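Local coordinates for serpin-ZX (Arabidopsis thaliana, PDB 3LE2), which inhibits metacaspase-9 through cleavage of its reactive centre loop and covalent binding, and limits the protease RD21A, thereby restraining programmed cell death, at residues V96-W101 / F169-Y174; E154-G159 / N326-A331; N32-P37 / F282-G287; G91-V96 / E147-I152. All blocks are in the same frame, centred on the assembly; numbering follows the deposited sequence.

Contact 1 (V96-W101 / F169-Y174); sequences VANGAW and FANALY
Two antiparallel strands of the central serpin sheet A meet here, with Ala-97 opposite Ala-172 and Gly-99 opposite Ala-170. Both are hydrogen-bonded pairs. Ala-97 N donates to Ala-172 O at 3.0 Å. Ala-172 N answers to Ala-97 O at 2.9 Å. Gly-99 and Ala-170 likewise exchange two backbone bonds.

The two faces of the strands differ. On one, Asn-98 and Asn-171 cross between the backbone pairs. Each has CG anti to its backbone N, and the two amides meet at a slant on the same face of the sheet. Asn-171 ND2 gives a bent bond to Asn-98 OD1 (3.1 Å), arriving above the carbonyl plane, with the amides turned 66° apart. Asn-171 OD1 has a weak bond to His-329 ND1. Next along this face, Ala-100 CB rests 3.4 Å from Phe-169 CE1. At the other end Val-96 CG2 is pressed against Leu-173 CD1 (3.5 Å), which is tight. Helix 37-49 packs against this face through Ile-46 and Val-43.

On the other face, Ala-97 CB meets Ala-172 CB at 4.0 Å. The Trp-101 ring folds back over Gly-99, and its CZ3 reaches Ala-170 CB (4.2 Å). Small residues dominate here, under helix 129-147. A central sheet with a helix packed on each face at this point is characteristic of the serpin fold.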
loop_
_atom_site.group_PDB
_atom_site.type_symbol
_atom_site.label_atom_id
_atom_site.label_comp_id
_atom_site.label_asym_id
_atom_site.label_seq_id
_atom_site.Cartn_x
_atom_site.Cartn_y
_atom_site.Cartn_z
ATOM N N VAL A 96 -12.092 -1.670 -2.836
ATOM C CA VAL A 96 -11.803 -1.130 -1.514
ATOM C C VAL A 96 -12.838 -1.579 -0.487
ATOM O O VAL A 96 -14.034 -1.623 -0.771
ATOM C CB VAL A 96 -11.824 0.399 -1.543
ATOM C CG1 VAL A 96 -11.784 0.956 -0.123
ATOM C CG2 VAL A 96 -10.684 0.937 -2.402
ATOM N N ALA A 97 -12.370 -1.918 0.706
ATOM C CA ALA A 97 -13.256 -2.203 1.821
ATOM C C ALA A 97 -12.868 -1.281 2.964
ATOM O O ALA A 97 -11.719 -1.263 3.402
ATOM C CB ALA A 97 -13.150 -3.660 2.248
ATOM N N ASN A 98 -13.840 -0.530 3.456
ATOM C CA ASN A 98 -13.554 0.481 4.448
ATOM C C ASN A 98 -14.692 0.666 5.454
ATOM O O ASN A 98 -15.793 1.103 5.103
ATOM C CB ASN A 98 -13.223 1.788 3.730
ATOM C CG ASN A 98 -12.619 2.793 4.642
ATOM O OD1 ASN A 98 -11.819 2.453 5.516
ATOM N ND2 ASN A 98 -13.012 4.041 4.478
ATOM N N GLY A 99 -14.437 0.323 6.710
ATOM C CA GLY A 99 -15.507 0.332 7.692
ATOM C C GLY A 99 -15.066 0.477 9.133
ATOM O O GLY A 99 -13.914 0.196 9.479
ATOM N N ALA A 100 -15.997 0.927 9.972
ATOM C CA ALA A 100 -15.767 1.030 11.403
ATOM C C ALA A 100 -16.879 0.328 12.181
ATOM O O ALA A 100 -18.051 0.428 11.843
ATOM C CB ALA A 100 -15.685 2.494 11.812
ATOM N N TRP A 101 -16.496 -0.388 13.226
ATOM C CA TRP A 101 -17.451 -1.047 14.101
ATOM C C TRP A 101 -17.167 -0.635 15.531
ATOM O O TRP A 101 -16.015 -0.572 15.962
ATOM C CB TRP A 101 -17.335 -2.576 13.988
ATOM C CG TRP A 101 -18.033 -3.194 12.786
ATOM C CD1 TRP A 101 -19.226 -3.875 12.783
ATOM C CD2 TRP A 101 -17.577 -3.187 11.424
ATOM N NE1 TRP A 101 -19.537 -4.286 11.504
ATOM C CE2 TRP A 101 -18.539 -3.882 10.655
ATOM C CE3 TRP A 101 -16.443 -2.665 10.782
ATOM C CZ2 TRP A 101 -18.401 -4.069 9.282
ATOM C CZ3 TRP A 101 -16.312 -2.848 9.424
ATOM C CH2 TRP A 101 -17.289 -3.540 8.685
ATOM N N PHE A 169 -11.335 -0.639 13.141
ATOM C CA PHE A 169 -11.462 -0.275 11.751
ATOM C C PHE A 169 -11.009 -1.462 10.916
ATOM O O PHE A 169 -10.044 -2.139 11.257
ATOM C CB PHE A 169 -10.638 0.969 11.459
ATOM C CG PHE A 169 -11.177 2.194 12.127
ATOM C CD1 PHE A 169 -12.148 2.970 11.506
ATOM C CD2 PHE A 169 -10.746 2.551 13.394
ATOM C CE1 PHE A 169 -12.658 4.089 12.133
ATOM C CE2 PHE A 169 -11.252 3.665 14.019
ATOM C CZ PHE A 169 -12.208 4.435 13.391
ATOM N N ALA A 170 -11.728 -1.744 9.844
ATOM C CA ALA A 170 -11.322 -2.826 8.977
ATOM C C ALA A 170 -11.180 -2.247 7.598
ATOM O O ALA A 170 -12.105 -1.616 7.086
ATOM C CB ALA A 170 -12.339 -3.969 8.994
ATOM N N ASN A 171 -10.008 -2.444 7.008
ATOM C CA ASN A 171 -9.702 -1.837 5.730
ATOM C C ASN A 171 -8.965 -2.815 4.825
ATOM O O ASN A 171 -8.089 -3.558 5.271
ATOM C CB ASN A 171 -8.893 -0.551 5.937
ATOM C CG ASN A 171 -8.600 0.162 4.637
ATOM O OD1 ASN A 171 -7.909 -0.375 3.772
ATOM N ND2 ASN A 171 -9.127 1.378 4.485
ATOM N N ALA A 172 -9.330 -2.826 3.551
ATOM C CA ALA A 172 -8.673 -3.713 2.601
ATOM C C ALA A 172 -8.559 -3.030 1.247
ATOM O O ALA A 172 -9.414 -2.239 0.867
ATOM C CB ALA A 172 -9.439 -5.028 2.480
ATOM N N LEU A 173 -7.490 -3.323 0.525
ATOM C CA LEU A 173 -7.343 -2.808 -0.825
ATOM C C LEU A 173 -6.904 -3.948 -1.726
ATOM O O LEU A 173 -5.842 -4.542 -1.518
ATOM C CB LEU A 173 -6.334 -1.641 -0.889
ATOM C CG LEU A 173 -6.154 -0.964 -2.261
ATOM C CD1 LEU A 173 -7.447 -0.304 -2.731
ATOM C CD2 LEU A 173 -5.005 0.060 -2.303
ATOM N N TYR A 174 -7.740 -4.264 -2.713
ATOM C CA TYR A 174 -7.367 -5.215 -3.755
ATOM C C TYR A 174 -6.996 -4.460 -5.028
ATOM O O TYR A 174 -7.672 -3.513 -5.425
ATOM C CB TYR A 174 -8.496 -6.226 -4.021
ATOM C CG TYR A 174 -8.239 -7.169 -5.180
ATOM C CD1 TYR A 174 -7.603 -8.390 -4.975
ATOM C CD2 TYR A 174 -8.632 -6.844 -6.484
ATOM C CE1 TYR A 174 -7.367 -9.279 -6.029
ATOM C CE2 TYR A 174 -8.395 -7.728 -7.554
ATOM C CZ TYR A 174 -7.761 -8.945 -7.309
ATOM O OH TYR A 174 -7.506 -9.836 -8.329
#

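Contact 2 (E154-G159 / N326-A331); sequences EVLPEG and NIFHKA
Leu-156 lies over one face of the Phe-328 ring. Its CG sits 3.7 Å from the ring centroid and 19° off the normal, a CH-pi contact displaced toward the rim. The two side chains cross at about a right angle. Leu-156 CD1 adds a contact to Phe-328 CD1 at 3.5 Å. Leu-156 CG is anti to its own carbonyl carbon (chi1 -83°), and this swings the branched end from the loop onto the ring. Pro-157 CD approaches Phe-328 CD2 more loosely, at 4.3 Å.

Val-155 comes next. Its CG1 reaches the strand between two side chains, 4.1 Å from Phe-328 CB and 4.0 Å from Lys-330 CB. Val-155 and Lys-330 run past each other in opposite directions.

The polar edge is lightly bonded. A water donates to Val-155 O at 2.8 Å and to His-329 O, so it bridges the two backbones. The Lys-330 chain bends at chi2 and chi3 to bring its amine to the loop. There Lys-330 NZ makes a weak, long bond to Glu-154 O (3.4 Å). The Glu-154 carboxylate lies farther off, and any attraction to this amine is probably modest.

His-329 points away from the loop, and its NE2 bonds to Ser-36 N at the start of helix 37-49. The 154-159 loop follows helix 129-147, whose Asn-141 OD1 accepts from Leu-156 N. Leu-156 also touches Ile-168 and Ala-170. Helix 129-147 lies over strand 167-176, and the loop after it carries the cover on to strand 326-335.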
loop_
_atom_site.group_PDB
_atom_site.type_symbol
_atom_site.label_atom_id
_atom_site.label_comp_id
_atom_site.label_asym_id
_atom_site.label_seq_id
_atom_site.Cartn_x
_atom_site.Cartn_y
_atom_site.Cartn_z
ATOM N N GLU A 154 -10.565 -12.433 4.335
ATOM C CA GLU A 154 -10.372 -12.550 5.776
ATOM C C GLU A 154 -9.537 -11.422 6.399
ATOM O O GLU A 154 -8.415 -11.651 6.855
ATOM C CB GLU A 154 -9.724 -13.896 6.094
ATOM C CG GLU A 154 -9.388 -14.097 7.559
ATOM C CD GLU A 154 -9.251 -15.562 7.921
ATOM O OE1 GLU A 154 -10.019 -16.382 7.371
ATOM O OE2 GLU A 154 -8.382 -15.894 8.757
ATOM N N VAL A 155 -10.096 -10.216 6.445
ATOM C CA VAL A 155 -9.402 -9.087 7.064
ATOM C C VAL A 155 -9.085 -9.286 8.552
ATOM O O VAL A 155 -7.979 -8.992 8.978
ATOM C CB VAL A 155 -10.155 -7.757 6.852
ATOM C CG1 VAL A 155 -9.228 -6.574 7.166
ATOM C CG2 VAL A 155 -10.639 -7.668 5.420
ATOM N N LEU A 156 -10.035 -9.789 9.342
ATOM C CA LEU A 156 -9.764 -10.059 10.761
ATOM C C LEU A 156 -9.367 -11.522 10.984
ATOM O O LEU A 156 -10.092 -12.416 10.570
ATOM C CB LEU A 156 -10.966 -9.704 11.641
ATOM C CG LEU A 156 -11.184 -8.255 12.093
ATOM C CD1 LEU A 156 -11.313 -7.311 10.913
ATOM C CD2 LEU A 156 -12.413 -8.180 12.950
ATOM N N PRO A 157 -8.199 -11.766 11.613
ATOM C CA PRO A 157 -7.780 -13.137 11.918
ATOM C C PRO A 157 -8.602 -13.709 13.061
ATOM O O PRO A 157 -9.138 -12.950 13.872
ATOM C CB PRO A 157 -6.327 -12.969 12.394
ATOM C CG PRO A 157 -5.899 -11.639 11.926
ATOM C CD PRO A 157 -7.135 -10.793 11.929
ATOM N N GLU A 158 -8.692 -15.032 13.132
ATOM C CA GLU A 158 -9.370 -15.664 14.242
ATOM C C GLU A 158 -8.832 -15.110 15.562
ATOM O O GLU A 158 -7.632 -14.876 15.704
ATOM C CB GLU A 158 -9.232 -17.192 14.168
ATOM C CG GLU A 158 -9.996 -17.805 12.993
ATOM C CD GLU A 158 -10.084 -19.331 13.069
ATOM O OE1 GLU A 158 -9.225 -20.005 12.456
ATOM O OE2 GLU A 158 -11.009 -19.855 13.739
ATOM N N GLY A 159 -9.738 -14.865 16.508
ATOM C CA GLY A 159 -9.367 -14.422 17.838
ATOM C C GLY A 159 -8.854 -12.996 17.913
ATOM O O GLY A 159 -8.275 -12.601 18.921
ATOM N N ASN A 326 -8.304 -1.441 17.469
ATOM C CA ASN A 326 -7.554 -2.080 16.404
ATOM C C ASN A 326 -7.778 -1.376 15.092
ATOM O O ASN A 326 -8.850 -0.801 14.836
ATOM C CB ASN A 326 -7.997 -3.534 16.189
ATOM C CG ASN A 326 -8.216 -4.299 17.479
ATOM O OD1 ASN A 326 -9.242 -4.144 18.145
ATOM N ND2 ASN A 326 -7.269 -5.162 17.816
ATOM N N ILE A 327 -6.768 -1.462 14.239
ATOM C CA ILE A 327 -6.916 -1.063 12.853
ATOM C C ILE A 327 -6.460 -2.232 11.999
ATOM O O ILE A 327 -5.263 -2.431 11.772
ATOM C CB ILE A 327 -6.119 0.207 12.514
ATOM C CG1 ILE A 327 -6.587 1.377 13.391
ATOM C CG2 ILE A 327 -6.255 0.546 11.028
ATOM C CD1 ILE A 327 -5.661 2.601 13.319
ATOM N N PHE A 328 -7.441 -3.006 11.541
ATOM C CA PHE A 328 -7.196 -4.209 10.745
ATOM C C PHE A 328 -7.048 -3.885 9.262
ATOM O O PHE A 328 -7.948 -3.297 8.653
ATOM C CB PHE A 328 -8.327 -5.220 10.963
ATOM C CG PHE A 328 -8.407 -5.749 12.374
ATOM C CD1 PHE A 328 -9.451 -5.375 13.218
ATOM C CD2 PHE A 328 -7.431 -6.623 12.860
ATOM C CE1 PHE A 328 -9.539 -5.884 14.532
ATOM C CE2 PHE A 328 -7.502 -7.123 14.165
ATOM C CZ PHE A 328 -8.558 -6.751 15.003
ATOM N N HIS A 329 -5.909 -4.261 8.686
ATOM C CA HIS A 329 -5.641 -3.977 7.277
ATOM C C HIS A 329 -5.214 -5.218 6.508
ATOM O O HIS A 329 -4.427 -6.035 6.989
ATOM C CB HIS A 329 -4.569 -2.881 7.127
ATOM C CG HIS A 329 -4.206 -2.578 5.702
ATOM N ND1 HIS A 329 -5.072 -1.949 4.829
ATOM C CD2 HIS A 329 -3.066 -2.804 5.002
ATOM C CE1 HIS A 329 -4.487 -1.817 3.651
ATOM N NE2 HIS A 329 -3.268 -2.322 3.730
ATOM N N LYS A 330 -5.730 -5.341 5.296
ATOM C CA LYS A 330 -5.352 -6.435 4.433
ATOM C C LYS A 330 -5.110 -5.942 3.010
ATOM O O LYS A 330 -5.854 -5.098 2.486
ATOM C CB LYS A 330 -6.434 -7.519 4.437
ATOM C CG LYS A 330 -6.108 -8.751 3.570
ATOM C CD LYS A 330 -5.390 -9.841 4.356
ATOM C CE LYS A 330 -5.934 -11.216 3.994
ATOM N NZ LYS A 330 -5.597 -12.254 5.003
ATOM N N ALA A 331 -4.072 -6.504 2.397
ATOM C CA ALA A 331 -3.671 -6.181 1.054
ATOM C C ALA A 331 -3.154 -7.450 0.390
ATOM O O ALA A 331 -2.742 -8.391 1.067
ATOM C CB ALA A 331 -2.571 -5.138 1.102
HETATM O O HOH W 1 -5.300 -8.264 8.941
#

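Contact 3 (N32-P37 / F282-G287); sequences NVIFSP and FKFSFG
Strand 33-35 crosses strand 282-287 at -66°, with axes 6.0 Å apart and Ile-34 facing Phe-286. Phenylalanine side chains of 282-287 pack on both the side chains and the backbone of 32-34. Phe-284 and Phe-286 both point toward the 32-37 segment, and Ile-34 CG2 fits against the two of them. It lies 3.7 Å from Phe-284 CE2 and 3.6 Å from Phe-286 CB.

Asn-32 CB stands over the middle of one face of the Phe-284 ring, 3.6 Å from the centroid. This is a CH-pi contact. The Asn-32 amide is tilted 32° to the ring. Val-33 O lies at the ring edge, in plane, 3.6 Å from Phe-284 CZ.

This is a place where the two main sheets of the serpin fold pack together. Strand 282-287 belongs to sheet A and pairs with strand 326-335. Strand 33-35 pairs with strand 382-388 in sheet B, then leads through the N-cap residue Ser-36 into helix 37-49.

Phe-286 has CG anti to its backbone N (chi1 -179°), which carries the ring across the backbone of 32-34. Val-33 CA lies over one face of that ring, toward its rim. Ile-34 O comes within 3.3 Å of Phe-286 CD2, and Asn-32 O within 3.4 Å of Phe-286 CD1. The buried Asn-32 amide is satisfied at both ends: OD1 accepts from Val-389 N, and ND2 donates to Asp-390 O.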
loop_
_atom_site.group_PDB
_atom_site.type_symbol
_atom_site.label_atom_id
_atom_site.label_comp_id
_atom_site.label_asym_id
_atom_site.label_seq_id
_atom_site.Cartn_x
_atom_site.Cartn_y
_atom_site.Cartn_z
ATOM N N ASN A 32 7.394 -12.029 3.510
ATOM C CA ASN A 32 7.008 -11.004 2.559
ATOM C C ASN A 32 6.059 -10.020 3.223
ATOM O O ASN A 32 5.325 -10.396 4.142
ATOM C CB ASN A 32 6.332 -11.644 1.348
ATOM C CG ASN A 32 7.288 -12.459 0.518
ATOM O OD1 ASN A 32 8.481 -12.157 0.457
ATOM N ND2 ASN A 32 6.779 -13.504 -0.123
ATOM N N VAL A 33 6.080 -8.770 2.759
ATOM C CA VAL A 33 5.162 -7.743 3.238
ATOM C C VAL A 33 4.506 -7.016 2.054
ATOM O O VAL A 33 5.160 -6.755 1.048
ATOM C CB VAL A 33 5.901 -6.670 4.077
ATOM C CG1 VAL A 33 4.943 -5.530 4.447
ATOM C CG2 VAL A 33 6.530 -7.270 5.303
ATOM N N ILE A 34 3.221 -6.693 2.173
ATOM C CA ILE A 34 2.572 -5.751 1.251
ATOM C C ILE A 34 1.487 -5.038 2.048
ATOM O O ILE A 34 0.770 -5.683 2.800
ATOM C CB ILE A 34 1.950 -6.446 0.016
ATOM C CG1 ILE A 34 1.475 -5.416 -1.011
ATOM C CG2 ILE A 34 0.794 -7.360 0.417
ATOM C CD1 ILE A 34 2.606 -4.683 -1.725
ATOM N N PHE A 35 1.391 -3.711 1.922
ATOM C CA PHE A 35 0.308 -2.972 2.578
ATOM C C PHE A 35 0.041 -1.654 1.867
ATOM O O PHE A 35 0.881 -1.174 1.133
ATOM C CB PHE A 35 0.634 -2.718 4.052
ATOM C CG PHE A 35 1.630 -1.606 4.271
ATOM C CD1 PHE A 35 2.988 -1.843 4.153
ATOM C CD2 PHE A 35 1.201 -0.333 4.601
ATOM C CE1 PHE A 35 3.926 -0.818 4.355
ATOM C CE2 PHE A 35 2.116 0.701 4.801
ATOM C CZ PHE A 35 3.485 0.461 4.677
ATOM N N SER A 36 -1.129 -1.069 2.093
ATOM C CA SER A 36 -1.480 0.180 1.440
ATOM C C SER A 36 -1.435 1.379 2.395
ATOM O O SER A 36 -2.316 1.545 3.239
ATOM C CB SER A 36 -2.869 0.072 0.801
ATOM O OG SER A 36 -3.304 1.333 0.333
ATOM N N PRO A 37 -0.405 2.223 2.257
ATOM C CA PRO A 37 -0.240 3.427 3.083
ATOM C C PRO A 37 -1.408 4.393 2.884
ATOM O O PRO A 37 -1.860 5.021 3.834
ATOM C CB PRO A 37 1.052 4.060 2.536
ATOM C CG PRO A 37 1.739 2.980 1.781
ATOM C CD PRO A 37 0.676 2.063 1.272
ATOM N N PHE A 282 5.780 -13.656 -8.182
ATOM C CA PHE A 282 5.338 -13.869 -6.800
ATOM C C PHE A 282 3.858 -13.536 -6.637
ATOM O O PHE A 282 3.288 -12.791 -7.424
ATOM C CB PHE A 282 6.184 -13.059 -5.810
ATOM C CG PHE A 282 6.277 -11.600 -6.147
ATOM C CD1 PHE A 282 7.263 -11.131 -7.021
ATOM C CD2 PHE A 282 5.389 -10.687 -5.598
ATOM C CE1 PHE A 282 7.360 -9.765 -7.334
ATOM C CE2 PHE A 282 5.483 -9.319 -5.906
ATOM C CZ PHE A 282 6.468 -8.869 -6.769
ATOM N N LYS A 283 3.235 -14.106 -5.616
ATOM C CA LYS A 283 1.827 -13.852 -5.349
ATOM C C LYS A 283 1.580 -14.078 -3.874
ATOM O O LYS A 283 1.813 -15.174 -3.370
ATOM C CB LYS A 283 0.936 -14.799 -6.158
ATOM C CG LYS A 283 -0.551 -14.526 -6.000
ATOM C CD LYS A 283 -1.411 -15.560 -6.738
ATOM C CE LYS A 283 -2.854 -15.077 -6.871
ATOM N NZ LYS A 283 -3.733 -16.031 -7.630
ATOM N N PHE A 284 1.122 -13.042 -3.175
ATOM C CA PHE A 284 0.834 -13.191 -1.761
ATOM C C PHE A 284 -0.084 -12.114 -1.208
ATOM O O PHE A 284 -0.277 -11.062 -1.820
ATOM C CB PHE A 284 2.127 -13.261 -0.943
ATOM C CG PHE A 284 2.943 -11.998 -0.984
ATOM C CD1 PHE A 284 3.913 -11.816 -1.959
ATOM C CD2 PHE A 284 2.745 -10.995 -0.039
ATOM C CE1 PHE A 284 4.681 -10.647 -1.990
ATOM C CE2 PHE A 284 3.496 -9.822 -0.071
ATOM C CZ PHE A 284 4.472 -9.649 -1.039
ATOM N N SER A 285 -0.657 -12.391 -0.044
ATOM C CA SER A 285 -1.445 -11.402 0.657
ATOM C C SER A 285 -0.775 -11.133 2.002
ATOM O O SER A 285 0.106 -11.876 2.435
ATOM C CB SER A 285 -2.874 -11.899 0.859
ATOM O OG SER A 285 -2.895 -12.951 1.809
ATOM N N PHE A 286 -1.188 -10.064 2.663
ATOM C CA PHE A 286 -0.569 -9.707 3.921
ATOM C C PHE A 286 -1.544 -8.873 4.725
ATOM O O PHE A 286 -2.221 -7.999 4.188
ATOM C CB PHE A 286 0.751 -8.951 3.698
ATOM C CG PHE A 286 1.441 -8.573 4.973
ATOM C CD1 PHE A 286 2.336 -9.441 5.569
ATOM C CD2 PHE A 286 1.163 -7.360 5.596
ATOM C CE1 PHE A 286 2.949 -9.104 6.759
ATOM C CE2 PHE A 286 1.770 -7.014 6.783
ATOM C CZ PHE A 286 2.670 -7.879 7.368
ATOM N N GLY A 287 -1.632 -9.163 6.010
ATOM C CA GLY A 287 -2.573 -8.467 6.856
ATOM C C GLY A 287 -1.960 -8.202 8.209
ATOM O O GLY A 287 -1.101 -8.960 8.698
#

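Contact 4 (G91-V96 / E147-I152); sequences GPKLSV and ETNGLI
The Asn-149 amide sits between two polar side chains of the 91-96 segment. Ser-95 OG and Lys-93 NZ lie on opposite sides of the amide plane, near its ND2 corner. Ser-95 OG is 3.9 Å from Asn-149 ND2, and Lys-93 NZ is 4.2 Å from it. Neither pair is a hydrogen bond.

Asn-149 has positive phi and is the C-prime residue of a Schellman motif that ends helix 129-147. An overlapping type I' turn runs from Thr-148 to Leu-151. The turn packs on the start of strand 93-103 of serpin sheet A.

Ser-95 is central. With OG anti to the backbone N (chi1 -175°), the hydroxyl is carried to Thr-148, just past the helix end, 3.1 Å from Thr-148 CA. Glu-147 O is also near, but the angle is too poor for a bond. Leu-151 CD1 makes a looser contact, 4.3 Å from both Ser-95 CB and Lys-93 CE. The Lys-93 amine makes its salt bridge to Asp-85.

The turn is held from within. Leu-151 N donates to Thr-148 O at 2.7 Å. Thr-148 OG1, also bonded to Ala-144 O, accepts from Ile-152 N at 2.9 Å with an N-H...O angle of 161°.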
loop_
_atom_site.group_PDB
_atom_site.type_symbol
_atom_site.label_atom_id
_atom_site.label_comp_id
_atom_site.label_asym_id
_atom_site.label_seq_id
_atom_site.Cartn_x
_atom_site.Cartn_y
_atom_site.Cartn_z
ATOM N N GLY A 91 -8.503 0.093 -17.288
ATOM C CA GLY A 91 -7.377 0.204 -16.383
ATOM C C GLY A 91 -7.433 -0.893 -15.340
ATOM O O GLY A 91 -8.258 -1.793 -15.425
ATOM N N PRO A 92 -6.560 -0.816 -14.334
ATOM C CA PRO A 92 -6.477 -1.919 -13.376
ATOM C C PRO A 92 -7.770 -2.099 -12.595
ATOM O O PRO A 92 -8.643 -1.232 -12.558
ATOM C CB PRO A 92 -5.332 -1.485 -12.445
ATOM C CG PRO A 92 -4.529 -0.535 -13.265
ATOM C CD PRO A 92 -5.561 0.225 -14.056
ATOM N N LYS A 93 -7.886 -3.258 -11.979
ATOM C CA LYS A 93 -9.018 -3.558 -11.143
ATOM C C LYS A 93 -8.605 -3.194 -9.735
ATOM O O LYS A 93 -7.557 -3.635 -9.259
ATOM C CB LYS A 93 -9.337 -5.049 -11.225
ATOM C CG LYS A 93 -10.424 -5.522 -10.258
ATOM C CD LYS A 93 -11.783 -5.006 -10.706
ATOM C CE LYS A 93 -12.894 -5.393 -9.756
ATOM N NZ LYS A 93 -14.144 -4.676 -10.150
ATOM N N LEU A 94 -9.418 -2.369 -9.088
ATOM C CA LEU A 94 -9.220 -2.013 -7.692
ATOM C C LEU A 94 -10.533 -2.197 -6.985
ATOM O O LEU A 94 -11.595 -1.909 -7.540
ATOM C CB LEU A 94 -8.795 -0.547 -7.516
ATOM C CG LEU A 94 -7.370 -0.118 -7.870
ATOM C CD1 LEU A 94 -7.216 0.116 -9.370
ATOM C CD2 LEU A 94 -7.018 1.153 -7.092
ATOM N N SER A 95 -10.451 -2.666 -5.745
ATOM C CA SER A 95 -11.624 -2.827 -4.914
ATOM C C SER A 95 -11.250 -2.471 -3.477
ATOM O O SER A 95 -10.214 -2.908 -2.968
ATOM C CB SER A 95 -12.145 -4.262 -5.014
ATOM O OG SER A 95 -13.352 -4.381 -4.294
ATOM N N VAL A 96 -12.092 -1.670 -2.836
ATOM C CA VAL A 96 -11.803 -1.130 -1.514
ATOM C C VAL A 96 -12.838 -1.579 -0.487
ATOM O O VAL A 96 -14.034 -1.623 -0.771
ATOM C CB VAL A 96 -11.824 0.399 -1.543
ATOM C CG1 VAL A 96 -11.784 0.956 -0.123
ATOM C CG2 VAL A 96 -10.684 0.937 -2.402
ATOM N N GLU A 147 -17.823 -6.515 -0.108
ATOM C CA GLU A 147 -17.395 -5.234 -0.659
ATOM C C GLU A 147 -16.372 -5.421 -1.772
ATOM O O GLU A 147 -16.321 -4.625 -2.710
ATOM C CB GLU A 147 -16.816 -4.325 0.430
ATOM C CG GLU A 147 -17.851 -3.683 1.336
ATOM C CD GLU A 147 -18.722 -2.657 0.616
ATOM O OE1 GLU A 147 -18.170 -1.698 0.028
ATOM O OE2 GLU A 147 -19.966 -2.801 0.649
ATOM N N THR A 148 -15.556 -6.467 -1.671
ATOM C CA THR A 148 -14.523 -6.710 -2.676
ATOM C C THR A 148 -14.889 -7.842 -3.623
ATOM O O THR A 148 -14.007 -8.512 -4.162
ATOM C CB THR A 148 -13.154 -7.048 -2.044
ATOM O OG1 THR A 148 -13.242 -8.282 -1.316
ATOM C CG2 THR A 148 -12.670 -5.909 -1.125
ATOM N N ASN A 149 -16.187 -8.071 -3.804
ATOM C CA ASN A 149 -16.653 -9.072 -4.757
ATOM C C ASN A 149 -15.933 -10.409 -4.577
ATOM O O ASN A 149 -15.604 -11.086 -5.548
ATOM C CB ASN A 149 -16.446 -8.568 -6.190
ATOM C CG ASN A 149 -16.817 -7.103 -6.352
ATOM O OD1 ASN A 149 -17.980 -6.730 -6.180
ATOM N ND2 ASN A 149 -15.825 -6.259 -6.680
ATOM N N GLY A 150 -15.664 -10.775 -3.331
ATOM C CA GLY A 150 -15.018 -12.044 -3.040
ATOM C C GLY A 150 -13.504 -12.060 -3.192
ATOM O O GLY A 150 -12.868 -13.090 -2.976
ATOM N N LEU A 151 -12.915 -10.924 -3.555
ATOM C CA LEU A 151 -11.480 -10.883 -3.819
ATOM C C LEU A 151 -10.671 -10.989 -2.522
ATOM O O LEU A 151 -9.705 -11.758 -2.429
ATOM C CB LEU A 151 -11.122 -9.624 -4.616
ATOM C CG LEU A 151 -11.805 -9.572 -5.998
ATOM C CD1 LEU A 151 -11.707 -8.182 -6.717
ATOM C CD2 LEU A 151 -11.277 -10.702 -6.881
ATOM N N ILE A 152 -11.085 -10.224 -1.515
ATOM C CA ILE A 152 -10.462 -10.303 -0.200
ATOM C C ILE A 152 -11.416 -10.955 0.796
ATOM O O ILE A 152 -12.609 -10.653 0.830
ATOM C CB ILE A 152 -9.989 -8.928 0.285
ATOM C CG1 ILE A 152 -8.844 -8.443 -0.607
ATOM C CG2 ILE A 152 -9.559 -9.009 1.747
ATOM C CD1 ILE A 152 -8.478 -7.021 -0.395
#

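In the fold
Contacts 1, 2 and 4 follow sheet A, and contact 3 joins it to sheet B. Strand 93-103 serves contacts 4 and 1, whose centres are about 12 Å apart and which share Val-96. Strand 167-176 of contact 1 pairs in parallel with strand 326-335 of contact 2, centres about 9 Å apart. Strand 326-335 pairs in turn with 277-289 of contact 3. Contacts 2 and 4 lie farthest apart, about 17 Å between centres. Contact 3 closes a long loop that encloses contacts 1 and 4, and it crosses contact 2. In serpins the cleaved reactive centre loop inserts between strands 167-176 and 326-335, which here are still paired, as expected for the native stressed state.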